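Local coordinates for genome polyprotein (Chicken sicinivirus JSY, PDB 6QWT), which is the RNA-dependent RNA polymerase (3Dpol) part of a viral polyprotein and probably copies the viral RNA genome during replication, at residues A[93-98]-A[102-107]; A[121-126]-A[133-138]; A[144-149]-A[183-188]; A[204-209]-A[303-308]; A[9-14]-A[110-115]. All blocks are in the same frame, centred on the assembly; numbering follows the deposited sequence.

Contact 1: A[93-98]-A[102-107]; sequences EAINGT and DGIDMN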
# COMPACT_ATOMS: atom_id res chain seq x y z
N GLU A 93 -1.06 14.27 -19.40
CA GLU A 93 -1.10 12.82 -19.24
C GLU A 93 -1.09 12.44 -17.77
O GLU A 93 -1.80 11.51 -17.36
CB GLU A 93 0.08 12.17 -19.97
CG GLU A 93 -0.17 11.93 -21.44
CD GLU A 93 1.08 11.49 -22.18
OE1 GLU A 93 2.19 11.92 -21.80
OE2 GLU A 93 0.96 10.71 -23.15
N ALA A 94 -0.29 13.13 -16.95
CA ALA A 94 -0.25 12.83 -15.53
C ALA A 94 -1.59 13.10 -14.86
O ALA A 94 -1.94 12.43 -13.88
CB ALA A 94 0.86 13.64 -14.85
N ILE A 95 -2.36 14.05 -15.38
CA ILE A 95 -3.67 14.36 -14.81
C ILE A 95 -4.73 13.40 -15.31
O ILE A 95 -5.48 12.81 -14.52
CB ILE A 95 -4.04 15.83 -15.11
CG1 ILE A 95 -3.13 16.78 -14.35
CG2 ILE A 95 -5.51 16.08 -14.77
CD1 ILE A 95 -3.23 18.22 -14.81
N ASN A 96 -4.81 13.21 -16.63
CA ASN A 96 -5.91 12.48 -17.25
C ASN A 96 -5.60 11.02 -17.54
O ASN A 96 -6.54 10.23 -17.71
CB ASN A 96 -6.33 13.17 -18.55
CG ASN A 96 -6.86 14.57 -18.31
OD1 ASN A 96 -7.99 14.75 -17.86
ND2 ASN A 96 -6.03 15.57 -18.59
N GLY A 97 -4.34 10.63 -17.61
CA GLY A 97 -3.97 9.24 -17.77
C GLY A 97 -3.48 8.92 -19.18
O GLY A 97 -3.49 9.76 -20.08
N THR A 98 -3.04 7.68 -19.33
CA THR A 98 -2.52 7.15 -20.59
C THR A 98 -3.14 5.76 -20.80
O THR A 98 -3.85 5.27 -19.92
CB THR A 98 -0.99 7.06 -20.57
OG1 THR A 98 -0.58 5.93 -19.78
CG2 THR A 98 -0.36 8.34 -20.01
N ASP A 102 -4.17 5.07 -15.22
CA ASP A 102 -5.40 5.84 -15.07
C ASP A 102 -5.10 7.23 -14.54
O ASP A 102 -4.07 7.49 -13.91
CB ASP A 102 -6.37 5.12 -14.13
CG ASP A 102 -7.31 4.19 -14.86
OD1 ASP A 102 -7.97 4.64 -15.83
OD2 ASP A 102 -7.40 3.00 -14.47
N GLY A 103 -6.02 8.15 -14.82
CA GLY A 103 -5.91 9.51 -14.33
C GLY A 103 -6.10 9.58 -12.83
O GLY A 103 -6.36 8.59 -12.14
N ILE A 104 -5.98 10.80 -12.31
CA ILE A 104 -6.06 11.00 -10.86
C ILE A 104 -7.50 10.85 -10.40
O ILE A 104 -8.46 11.06 -11.16
CB ILE A 104 -5.49 12.37 -10.46
CG1 ILE A 104 -6.25 13.50 -11.17
CG2 ILE A 104 -4.00 12.45 -10.77
CD1 ILE A 104 -5.85 14.88 -10.70
N ASP A 105 -7.66 10.49 -9.13
CA ASP A 105 -8.97 10.42 -8.49
C ASP A 105 -9.39 11.82 -8.08
O ASP A 105 -8.80 12.40 -7.16
CB ASP A 105 -8.93 9.48 -7.29
CG ASP A 105 -10.30 9.10 -6.79
OD1 ASP A 105 -10.46 7.96 -6.30
OD2 ASP A 105 -11.23 9.93 -6.89
N MET A 106 -10.40 12.37 -8.75
CA MET A 106 -10.84 13.73 -8.46
C MET A 106 -11.58 13.84 -7.13
O MET A 106 -11.84 14.96 -6.67
CB MET A 106 -11.73 14.24 -9.59
CG MET A 106 -11.54 15.71 -9.92
SD MET A 106 -9.86 16.12 -10.46
CE MET A 106 -9.71 15.10 -11.93
N ASN A 107 -11.91 12.72 -6.49
CA ASN A 107 -12.63 12.74 -5.23
C ASN A 107 -11.72 12.68 -4.01
O ASN A 107 -12.20 12.84 -2.88
CB ASN A 107 -13.62 11.57 -5.17
CG ASN A 107 -14.79 11.77 -6.09
OD1 ASN A 107 -15.34 12.87 -6.20
ND2 ASN A 107 -15.19 10.70 -6.78
O HOH W 1 -6.59 5.70 -18.79
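Ile-104 meets the end of helix 91-96 through its first torsion: at chi1 59° CG1 is tucked between its own N and C, while CG2 stands on the far side of CB from C. Both branches thereby face main-chain oxygens, CG1 lying 3.5 Å from Ile-95 O and CG2 3.7 Å from Ala-94 O. On the helix side the decisive torsion is in the backbone. Gly-97, the first residue to leave helical geometry, has a positive phi of 106° and turns the chain away, although its N still donates to Glu-93 O within the helix.

The polar link is the bond from Ile-104 N to Ile-95 O, 3.0 Å long and nearly straight at 165°, its donor tilted somewhat from the carbonyl plane. A carbonyl at a helix end, where the next turn is missing, thus finds its donor in the returning chain. Gly-103 carries no side chain, and its CA settles against the last helical carbonyls, 3.3 Å from Ile-95 O. A water donates to Thr-98 O and, weakly, to Asp-102 OD1, joining the two sides of the turn again. Beyond it, Asp-105 OD2 accepts from Asn-107 N on its anti side, an Asx turn that curls the second segment onward.

As an example of how a helix end is tied to the chain that doubles back past it, the contact is held on several sides. Asp-102 O receives Arg-187 from helix 180-189, and Asn-96 OD1 receives Tyr-132 N at strand 132-134. Ile-95 and Ile-104 pack together on Phe-124 of strand 124-126.

Contact 2: A[121-126]-A[133-138]; sequences RSLFDV and HPCPEL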
# COMPACT_ATOMS: atom_id res chain seq x y z
N ARG A 121 -11.56 18.73 -7.37
CA ARG A 121 -12.25 19.05 -8.61
C ARG A 121 -12.25 20.55 -8.90
O ARG A 121 -12.25 20.95 -10.07
CB ARG A 121 -13.68 18.51 -8.56
CG ARG A 121 -14.53 18.82 -9.79
CD ARG A 121 -13.90 18.27 -11.06
NE ARG A 121 -14.63 18.67 -12.26
CZ ARG A 121 -14.42 19.80 -12.93
NH1 ARG A 121 -13.48 20.65 -12.52
NH2 ARG A 121 -15.13 20.08 -14.01
N SER A 122 -12.23 21.38 -7.86
CA SER A 122 -12.30 22.83 -8.06
C SER A 122 -11.08 23.38 -8.79
O SER A 122 -11.17 24.44 -9.41
CB SER A 122 -12.46 23.53 -6.72
OG SER A 122 -13.68 23.17 -6.09
N LEU A 123 -9.94 22.69 -8.73
CA LEU A 123 -8.70 23.20 -9.29
C LEU A 123 -8.52 22.89 -10.77
O LEU A 123 -7.48 23.25 -11.34
CB LEU A 123 -7.51 22.63 -8.50
CG LEU A 123 -7.54 22.90 -7.00
CD1 LEU A 123 -6.64 21.93 -6.26
CD2 LEU A 123 -7.14 24.34 -6.72
N PHE A 124 -9.50 22.25 -11.41
CA PHE A 124 -9.38 21.86 -12.81
C PHE A 124 -10.55 22.38 -13.62
O PHE A 124 -11.68 22.49 -13.12
CB PHE A 124 -9.30 20.33 -12.96
CG PHE A 124 -8.15 19.70 -12.22
CD1 PHE A 124 -6.92 19.55 -12.84
CD2 PHE A 124 -8.30 19.26 -10.92
CE1 PHE A 124 -5.86 18.97 -12.17
CE2 PHE A 124 -7.25 18.68 -10.24
CZ PHE A 124 -6.02 18.53 -10.87
N ASP A 125 -10.27 22.70 -14.88
CA ASP A 125 -11.28 23.08 -15.86
C ASP A 125 -11.28 22.07 -16.99
O ASP A 125 -10.22 21.63 -17.44
CB ASP A 125 -11.03 24.49 -16.41
CG ASP A 125 -10.77 25.51 -15.32
OD1 ASP A 125 -11.57 25.57 -14.37
OD2 ASP A 125 -9.76 26.24 -15.42
N VAL A 126 -12.47 21.69 -17.45
CA VAL A 126 -12.60 20.73 -18.54
C VAL A 126 -12.40 21.48 -19.85
O VAL A 126 -13.21 22.33 -20.23
CB VAL A 126 -13.95 20.01 -18.51
CG1 VAL A 126 -14.08 19.06 -19.68
CG2 VAL A 126 -14.12 19.27 -17.19
N HIS A 133 -7.68 20.30 -17.28
CA HIS A 133 -6.55 21.20 -17.29
C HIS A 133 -6.42 21.88 -15.93
O HIS A 133 -7.43 22.24 -15.32
CB HIS A 133 -6.68 22.27 -18.38
CG HIS A 133 -6.71 21.71 -19.77
ND1 HIS A 133 -5.74 22.01 -20.71
CD2 HIS A 133 -7.58 20.87 -20.38
CE1 HIS A 133 -6.02 21.38 -21.84
NE2 HIS A 133 -7.13 20.69 -21.67
N PRO A 134 -5.20 22.08 -15.43
CA PRO A 134 -5.04 22.77 -14.15
C PRO A 134 -5.36 24.25 -14.28
O PRO A 134 -5.08 24.87 -15.31
CB PRO A 134 -3.57 22.54 -13.80
CG PRO A 134 -2.90 22.38 -15.13
CD PRO A 134 -3.91 21.68 -16.02
N CYS A 135 -5.96 24.81 -13.23
CA CYS A 135 -6.16 26.25 -13.17
C CYS A 135 -4.80 26.94 -13.12
O CYS A 135 -3.79 26.32 -12.76
CB CYS A 135 -7.01 26.62 -11.96
SG CYS A 135 -6.27 26.20 -10.36
N PRO A 136 -4.73 28.22 -13.49
CA PRO A 136 -3.43 28.91 -13.52
C PRO A 136 -2.65 28.82 -12.22
O PRO A 136 -1.41 28.88 -12.25
CB PRO A 136 -3.81 30.36 -13.86
CG PRO A 136 -5.07 30.23 -14.63
CD PRO A 136 -5.81 29.08 -14.02
N GLU A 137 -3.32 28.68 -11.08
CA GLU A 137 -2.62 28.60 -9.81
C GLU A 137 -2.07 27.20 -9.55
O GLU A 137 -0.97 27.06 -9.01
CB GLU A 137 -3.55 29.03 -8.67
CG GLU A 137 -3.76 30.53 -8.59
CD GLU A 137 -4.99 30.99 -9.36
OE1 GLU A 137 -6.04 30.31 -9.26
OE2 GLU A 137 -4.91 32.02 -10.06
N LEU A 138 -2.81 26.16 -9.92
CA LEU A 138 -2.30 24.80 -9.76
C LEU A 138 -1.14 24.54 -10.71
O LEU A 138 -0.13 23.95 -10.31
CB LEU A 138 -3.41 23.78 -9.98
CG LEU A 138 -2.97 22.32 -9.84
CD1 LEU A 138 -2.26 22.08 -8.52
CD2 LEU A 138 -4.16 21.38 -9.99
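Asp-125 and His-133 grip each other through two backbone bonds, each 2.9 Å: Asp-125 N donates to His-133 O in the carbonyl plane, and His-133 N donates back to Asp-125 O. They form the hydrogen-bonded pair of a short antiparallel hairpin. One step along, Phe-124 and Pro-134 make the non-hydrogen-bonded pair, a place where a proline, with no N-H to offer, costs the ladder nothing; there Phe-124 CA approaches His-133 O at 3.2 Å in a CA-H...O contact. Past the end of the ladder, Cys-135 N donates to Leu-123 O, 2.9 Å away.

Cys-135 also closes the start of the following helix. With chi1 at 62°, its sulfur turns back so that SG accepts from Leu-138 N at 3.5 Å, making the residue a cysteine N-cap. The His-133 ring brings its edge near Asp-125 O, while its NE2 is bonded to Asp-129 in the hairpin turn.

Around these bonds lies an apolar layer. Leu-138, CG anti to its backbone N, sends CD2 obliquely against the end of the Phe-124 ring, 3.5 Å from CZ; the same methyl lies 3.9 Å from Leu-123 CB. Leu-123 CD2 in turn rests near the sulfur of Cys-135. Ile-184 of helix 180-189 extends this layer around Phe-124.

The chemistry is thus divided. Main-chain bonds set the register of the two strands, one thiol acts both as cap and as packing surface, and the leucine and phenylalanine side chains pack the first turn of helix 136-147 against the hairpin that leads into it.

Contact 3: A[144-149]-A[183-188]; sequences ACLHNP and IIAGRM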
# COMPACT_ATOMS: atom_id res chain seq x y z
N ALA A 144 6.56 24.90 -9.99
CA ALA A 144 7.48 25.20 -8.89
C ALA A 144 7.92 23.94 -8.17
O ALA A 144 9.05 23.88 -7.67
CB ALA A 144 6.82 26.17 -7.91
N CYS A 145 7.05 22.94 -8.09
CA CYS A 145 7.43 21.68 -7.44
C CYS A 145 8.47 20.93 -8.25
O CYS A 145 9.34 20.26 -7.68
CB CYS A 145 6.19 20.81 -7.22
SG CYS A 145 6.49 19.37 -6.19
N LEU A 146 8.40 21.02 -9.58
CA LEU A 146 9.38 20.34 -10.42
C LEU A 146 10.77 20.93 -10.26
O LEU A 146 11.77 20.22 -10.45
CB LEU A 146 8.94 20.39 -11.88
CG LEU A 146 7.73 19.52 -12.24
CD1 LEU A 146 7.22 19.87 -13.63
CD2 LEU A 146 8.10 18.05 -12.15
N HIS A 147 10.86 22.21 -9.91
CA HIS A 147 12.15 22.85 -9.70
C HIS A 147 12.60 22.83 -8.25
O HIS A 147 13.80 22.95 -7.98
CB HIS A 147 12.11 24.30 -10.20
CG HIS A 147 12.02 24.42 -11.69
ND1 HIS A 147 10.82 24.52 -12.36
CD2 HIS A 147 12.99 24.44 -12.64
CE1 HIS A 147 11.05 24.60 -13.66
NE2 HIS A 147 12.36 24.56 -13.85
N ASN A 148 11.68 22.66 -7.31
CA ASN A 148 11.98 22.64 -5.89
C ASN A 148 10.86 21.90 -5.16
O ASN A 148 9.88 22.52 -4.74
CB ASN A 148 12.14 24.06 -5.35
CG ASN A 148 12.31 24.11 -3.84
OD1 ASN A 148 12.97 23.25 -3.26
ND2 ASN A 148 11.71 25.11 -3.21
N PRO A 149 10.97 20.58 -5.00
CA PRO A 149 9.87 19.82 -4.39
C PRO A 149 9.74 20.08 -2.90
O PRO A 149 10.15 19.25 -2.08
CB PRO A 149 10.24 18.36 -4.69
CG PRO A 149 11.73 18.38 -4.82
CD PRO A 149 12.08 19.71 -5.42
N ILE A 183 1.69 15.57 -6.26
CA ILE A 183 1.31 14.29 -6.86
C ILE A 183 1.44 14.36 -8.38
O ILE A 183 1.96 13.44 -9.02
CB ILE A 183 -0.11 13.90 -6.42
CG1 ILE A 183 -0.06 13.22 -5.05
CG2 ILE A 183 -0.77 13.00 -7.45
CD1 ILE A 183 -1.30 13.42 -4.23
N ILE A 184 0.99 15.46 -8.98
CA ILE A 184 1.06 15.60 -10.43
C ILE A 184 2.52 15.70 -10.89
O ILE A 184 2.90 15.11 -11.91
CB ILE A 184 0.22 16.80 -10.90
CG1 ILE A 184 -1.26 16.54 -10.62
CG2 ILE A 184 0.43 17.06 -12.38
CD1 ILE A 184 -2.15 17.74 -10.87
N ALA A 185 3.34 16.45 -10.15
CA ALA A 185 4.77 16.50 -10.47
C ALA A 185 5.41 15.12 -10.36
O ALA A 185 6.25 14.75 -11.18
CB ALA A 185 5.48 17.50 -9.56
N GLY A 186 5.01 14.35 -9.34
CA GLY A 186 5.56 13.01 -9.19
C GLY A 186 5.11 12.07 -10.29
O GLY A 186 5.89 11.24 -10.77
N ARG A 187 3.84 12.18 -10.70
CA ARG A 187 3.36 11.38 -11.83
C ARG A 187 3.99 11.82 -13.14
O ARG A 187 4.01 11.04 -14.10
CB ARG A 187 1.83 11.47 -11.93
CG ARG A 187 1.10 10.91 -10.72
CD ARG A 187 -0.40 11.10 -10.85
NE ARG A 187 -1.09 9.82 -10.98
CZ ARG A 187 -1.77 9.44 -12.05
NH1 ARG A 187 -1.87 10.25 -13.10
NH2 ARG A 187 -2.36 8.25 -12.08
N MET A 188 4.50 13.05 -13.21
CA MET A 188 5.24 13.45 -14.41
C MET A 188 6.62 12.81 -14.42
O MET A 188 7.00 12.15 -15.40
CB MET A 188 5.34 14.97 -14.48
CG MET A 188 4.03 15.66 -14.83
SD MET A 188 4.12 17.46 -14.67
CE MET A 188 5.20 17.87 -16.04
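Leu-146 carries this meeting of two helices, reaching from helix 136-147 to helix 180-189. Its CB leaves the backbone alongside the neighbouring helix rather than at it, and chi1 of -71° places CG beside the backbone N, from where the branch can lean across. CG arrives 4.0 Å from Ala-185 CB. There the chain forks. CD2 presses on the same alanine methyl at 3.7 Å and also lies near the carbonyl oxygen of Ala-185, while CD1 goes on to Met-188 one helical turn further, meeting CE at 3.7 Å and SD at 4.1 Å. The leucine and methionine side chains cross at about a right angle. Met-188 can receive the leucine in this way because its chain, extended as far as SD, bends at the last torsion (chi3 70°) and brings the terminal methyl around to CD1.

The alanine methyl has a second neighbour. Cys-145, with SG anti to its backbone N, sets the sulfur 4.0 Å from Ala-185 CB, so consecutive residues of one helix both touch a single small residue of the other. The smallness of that residue goes with a close approach of the backbones, the CA atoms of Leu-146 and Ala-185 being 6.0 Å apart. On its other flanks Met-188 meets Met-91 and Ala-94 of helix 91-96, and Ile-142 of helix 136-147 packs on both Ile-184 and Met-188.

Every touching residue is buried, and the closest approaches are between methyls, with the sulfurs just behind. The contact therefore illustrates helix pairing by shape and dispersion, with a thiol and a thioether behaving as apolar groups and no directional bond between the segments to set their rotation.

Contact 4: A[204-209]-A[303-308]; sequences YGSAVG and LNSMVN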
# COMPACT_ATOMS: atom_id res chain seq x y z
N TYR A 204 9.16 -7.09 -11.88
CA TYR A 204 9.97 -6.19 -11.06
C TYR A 204 9.75 -6.42 -9.57
O TYR A 204 9.94 -5.51 -8.76
CB TYR A 204 9.71 -4.73 -11.43
CG TYR A 204 9.66 -4.49 -12.92
CD1 TYR A 204 10.79 -4.71 -13.71
CD2 TYR A 204 8.50 -4.07 -13.55
CE1 TYR A 204 10.75 -4.51 -15.08
CE2 TYR A 204 8.46 -3.86 -14.91
CZ TYR A 204 9.59 -4.08 -15.67
OH TYR A 204 9.55 -3.87 -17.03
N GLY A 205 9.33 -7.63 -9.20
CA GLY A 205 9.13 -7.96 -7.81
C GLY A 205 8.02 -7.18 -7.13
O GLY A 205 7.99 -7.11 -5.90
N SER A 206 7.10 -6.60 -7.90
CA SER A 206 6.06 -5.75 -7.36
C SER A 206 4.68 -6.23 -7.81
O SER A 206 4.47 -6.54 -8.99
CB SER A 206 6.26 -4.30 -7.79
OG SER A 206 5.14 -3.51 -7.43
N ALA A 207 3.75 -6.28 -6.86
CA ALA A 207 2.37 -6.63 -7.13
C ALA A 207 1.46 -5.41 -7.20
O ALA A 207 0.24 -5.56 -7.31
CB ALA A 207 1.85 -7.61 -6.07
N VAL A 208 2.02 -4.20 -7.13
CA VAL A 208 1.22 -2.99 -7.17
C VAL A 208 0.50 -2.89 -8.50
O VAL A 208 1.09 -3.10 -9.57
CB VAL A 208 2.10 -1.76 -6.91
CG1 VAL A 208 1.30 -0.48 -7.11
CG2 VAL A 208 2.69 -1.82 -5.50
N GLY A 209 -0.80 -2.56 -8.45
CA GLY A 209 -1.63 -2.52 -9.63
C GLY A 209 -2.30 -3.83 -9.97
O GLY A 209 -2.96 -3.91 -11.01
N LEU A 303 7.58 2.67 -5.16
CA LEU A 303 8.92 2.83 -4.60
C LEU A 303 9.12 1.99 -3.35
O LEU A 303 10.23 1.52 -3.09
CB LEU A 303 9.20 4.31 -4.31
CG LEU A 303 8.99 5.24 -5.51
CD1 LEU A 303 9.27 6.69 -5.14
CD2 LEU A 303 9.85 4.82 -6.69
N ASN A 304 8.06 1.80 -2.56
CA ASN A 304 8.16 0.91 -1.40
C ASN A 304 8.44 -0.52 -1.82
O ASN A 304 9.22 -1.23 -1.17
CB ASN A 304 6.88 0.97 -0.57
CG ASN A 304 6.97 1.97 0.57
OD1 ASN A 304 7.57 3.04 0.43
ND2 ASN A 304 6.37 1.63 1.70
N SER A 305 7.80 -0.98 -2.90
CA SER A 305 8.07 -2.31 -3.44
C SER A 305 9.55 -2.46 -3.78
O SER A 305 10.18 -3.46 -3.42
CB SER A 305 7.23 -2.56 -4.69
OG SER A 305 5.86 -2.71 -4.37
N MET A 306 10.11 -1.48 -4.48
CA MET A 306 11.52 -1.52 -4.81
C MET A 306 12.37 -1.54 -3.55
O MET A 306 13.31 -2.33 -3.44
CB MET A 306 11.88 -0.35 -5.73
CG MET A 306 11.03 -0.31 -6.98
SD MET A 306 11.39 1.04 -8.12
CE MET A 306 13.12 0.81 -8.39
N VAL A 307 12.04 -0.69 -2.57
CA VAL A 307 12.75 -0.70 -1.29
C VAL A 307 12.70 -2.08 -0.66
O VAL A 307 13.71 -2.61 -0.19
CB VAL A 307 12.16 0.36 -0.34
CG1 VAL A 307 12.64 0.13 1.09
CG2 VAL A 307 12.52 1.76 -0.81
N ASN A 308 11.51 -2.69 -0.64
CA ASN A 308 11.37 -4.01 -0.04
C ASN A 308 12.20 -5.05 -0.79
O ASN A 308 12.87 -5.87 -0.16
CB ASN A 308 9.89 -4.39 -0.04
CG ASN A 308 9.53 -5.31 1.10
OD1 ASN A 308 10.40 -5.99 1.66
ND2 ASN A 308 8.26 -5.32 1.47
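Ser-206 of the 204-209 loop meets Ser-305 of helix 298-316, serine to serine; just before it, Gly-205 O accepts from Asn-309 ND2 of the same helix. Ser-206 OG, held anti to the backbone N (chi1 171°), approaches Ser-305 OG at 3.2 Å, a weak hydrogen bond at most. The methylenes lie alongside as well, Ser-206 CB being 3.7 Å from Ser-305 CB. Ser-305 OG has its stronger partner within its own helix, the carbonyl oxygen of Ser-301, which keeps the hydroxyl close to the helix surface. Ala-207 pairs through its backbone with Cys-331. At Val-208 the loop comes back: CG2 reaches Ser-305 OG at 3.5 Å, and the valine side chain also touches Ser-301 and Ile-302, so the hydroxyl has a serine and a valine on the loop side besides its bond to Ser-301 O.

Small side chains let loop and helix lie close, with CA atoms of Ser-206 and Ser-305 5.6 Å apart. By its sequence and position, helix 298-316 is the motif B helix of a viral RNA polymerase palm, and Asn-308 bonds to Gly-333 in the Gly-Asp-Asp turn of motif C; the contact lies in the buried core of the palm, where Ala-207 pairs with Cys-331 next to that turn.

Contact 5: A[9-14]-A[110-115]; sequences GGPPPH and AGYPWC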
# COMPACT_ATOMS: atom_id res chain seq x y z
N GLY A 9 3.86 25.95 7.73
CA GLY A 9 3.59 26.36 6.36
C GLY A 9 2.34 27.20 6.20
O GLY A 9 1.99 27.58 5.08
N GLY A 10 1.65 27.49 7.30
CA GLY A 10 0.44 28.27 7.26
C GLY A 10 -0.53 27.86 8.34
O GLY A 10 -0.15 27.33 9.39
N PRO A 11 -1.82 28.10 8.11
CA PRO A 11 -2.84 27.67 9.08
C PRO A 11 -2.86 26.16 9.20
O PRO A 11 -2.80 25.45 8.19
CB PRO A 11 -4.15 28.21 8.48
CG PRO A 11 -3.73 29.26 7.50
CD PRO A 11 -2.41 28.80 6.96
N PRO A 12 -2.93 25.63 10.42
CA PRO A 12 -2.89 24.18 10.60
C PRO A 12 -4.22 23.54 10.24
O PRO A 12 -5.28 24.15 10.41
CB PRO A 12 -2.57 24.02 12.09
CG PRO A 12 -3.14 25.25 12.72
CD PRO A 12 -2.99 26.35 11.70
N PRO A 13 -4.20 22.31 9.73
CA PRO A 13 -5.44 21.57 9.50
C PRO A 13 -5.92 20.90 10.79
O PRO A 13 -5.24 20.87 11.81
CB PRO A 13 -5.04 20.54 8.45
CG PRO A 13 -3.60 20.28 8.72
CD PRO A 13 -3.02 21.58 9.23
N HIS A 14 -7.13 20.34 10.71
CA HIS A 14 -7.75 19.68 11.85
C HIS A 14 -7.68 18.16 11.69
O HIS A 14 -7.96 17.62 10.62
CB HIS A 14 -9.21 20.12 12.00
CG HIS A 14 -9.96 19.35 13.04
ND1 HIS A 14 -9.61 19.37 14.37
CD2 HIS A 14 -11.04 18.53 12.95
CE1 HIS A 14 -10.44 18.60 15.06
NE2 HIS A 14 -11.32 18.08 14.21
N ALA A 110 -7.27 17.32 -1.81
CA ALA A 110 -6.32 18.13 -2.56
C ALA A 110 -5.02 18.36 -1.80
O ALA A 110 -4.04 18.84 -2.40
CB ALA A 110 -6.94 19.47 -2.94
N GLY A 111 -4.97 18.03 -0.51
CA GLY A 111 -3.77 18.18 0.27
C GLY A 111 -3.50 19.62 0.67
O GLY A 111 -4.19 20.56 0.27
N TYR A 112 -2.44 19.79 1.46
CA TYR A 112 -2.07 21.09 2.01
C TYR A 112 -1.31 21.92 0.97
O TYR A 112 -0.42 21.39 0.30
CB TYR A 112 -1.21 20.92 3.26
CG TYR A 112 -1.14 22.16 4.10
CD1 TYR A 112 -2.15 22.46 5.01
CD2 TYR A 112 -0.08 23.05 3.98
CE1 TYR A 112 -2.09 23.60 5.78
CE2 TYR A 112 -0.02 24.19 4.74
CZ TYR A 112 -1.03 24.46 5.64
OH TYR A 112 -0.97 25.60 6.40
N PRO A 113 -1.63 23.22 0.82
CA PRO A 113 -2.64 23.95 1.61
C PRO A 113 -4.02 24.00 0.96
O PRO A 113 -4.91 24.65 1.52
CB PRO A 113 -2.04 25.35 1.69
CG PRO A 113 -1.35 25.51 0.36
CD PRO A 113 -0.86 24.13 -0.04
N TRP A 114 -4.20 23.35 -0.19
CA TRP A 114 -5.47 23.42 -0.90
C TRP A 114 -6.62 22.90 -0.05
O TRP A 114 -7.70 23.51 -0.01
CB TRP A 114 -5.40 22.63 -2.21
CG TRP A 114 -4.12 22.81 -2.98
CD1 TRP A 114 -3.02 22.01 -2.93
CD2 TRP A 114 -3.83 23.84 -3.93
NE1 TRP A 114 -2.05 22.49 -3.79
CE2 TRP A 114 -2.53 23.61 -4.41
CE3 TRP A 114 -4.54 24.94 -4.42
CZ2 TRP A 114 -1.92 24.44 -5.36
CZ3 TRP A 114 -3.94 25.76 -5.36
CH2 TRP A 114 -2.64 25.50 -5.81
N CYS A 115 -6.41 21.79 0.66
CA CYS A 115 -7.46 21.11 1.41
C CYS A 115 -8.00 21.96 2.56
O CYS A 115 -8.82 21.50 3.36
CB CYS A 115 -6.93 19.79 1.97
SG CYS A 115 -5.69 20.03 3.25
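Tyr-112 reaches out to the N-terminal loop with its phenol, and OH donates to Pro-11 O in a short bond of 2.6 Å. The donor stands well above the carbonyl plane, 42° out of it, so the bond is short without using a lone-pair direction. The same oxygen lies at the edge of the aromatic ring, in its plane, 3.1 Å from CE1. On the other edge Gly-9 O lies 4.0 Å from CE2. The backbone of 9-11 therefore curls around the tip of the tyrosine, and Gly-10, with no side chain, lets it pass close to the hydroxyl.

Prolines supply the next layer. Pro-11 CD sits 3.6 Å from OH, and Pro-13, its side chain crossing the tyrosine at about a right angle, brings CD obliquely to 4.1 Å from CE1.

What positions the ring lies behind it. Its CG is anti to the backbone N (chi1 -163°), which extends the phenol from the turn, and the peptide bond to Pro-113 is cis, consistent with Pro-113 CB lying 3.7 Å above the plane of the Tyr-112 ring, offset toward its rim. A bond from Cys-115 N to Gly-111 O closes the turn.

This surface contact joins the loop after strand 2-5, an outermost strand of a five-stranded mixed sheet, to the loop before strand 124-126. The latter is bonded to helix 180-189 through Ile-180 and His-181, and Trp-114 packs on helix 136-147.

How the contacts relate
From the N terminus, contact 5 opens first: segment 9-14 waits for 110-115, and the long loop between them encloses contact 1, the tight turn of 93-98 and 102-107. Once contact 5 has closed, the others follow in series without crossing: the hairpin of contact 2, then contact 3 between helices 136-147 and 180-189, and lastly contact 4, which closes a loop of 93 residues. Contacts 1, 2 and 3 share one apolar core in which Ile-95, Phe-124 and Ile-184 meet. Trp-114 joins contact 5 to contact 2 through Leu-123 and Leu-138. Contact 4 stands apart in the palm, its nearest atoms about 8 Å from contact 3.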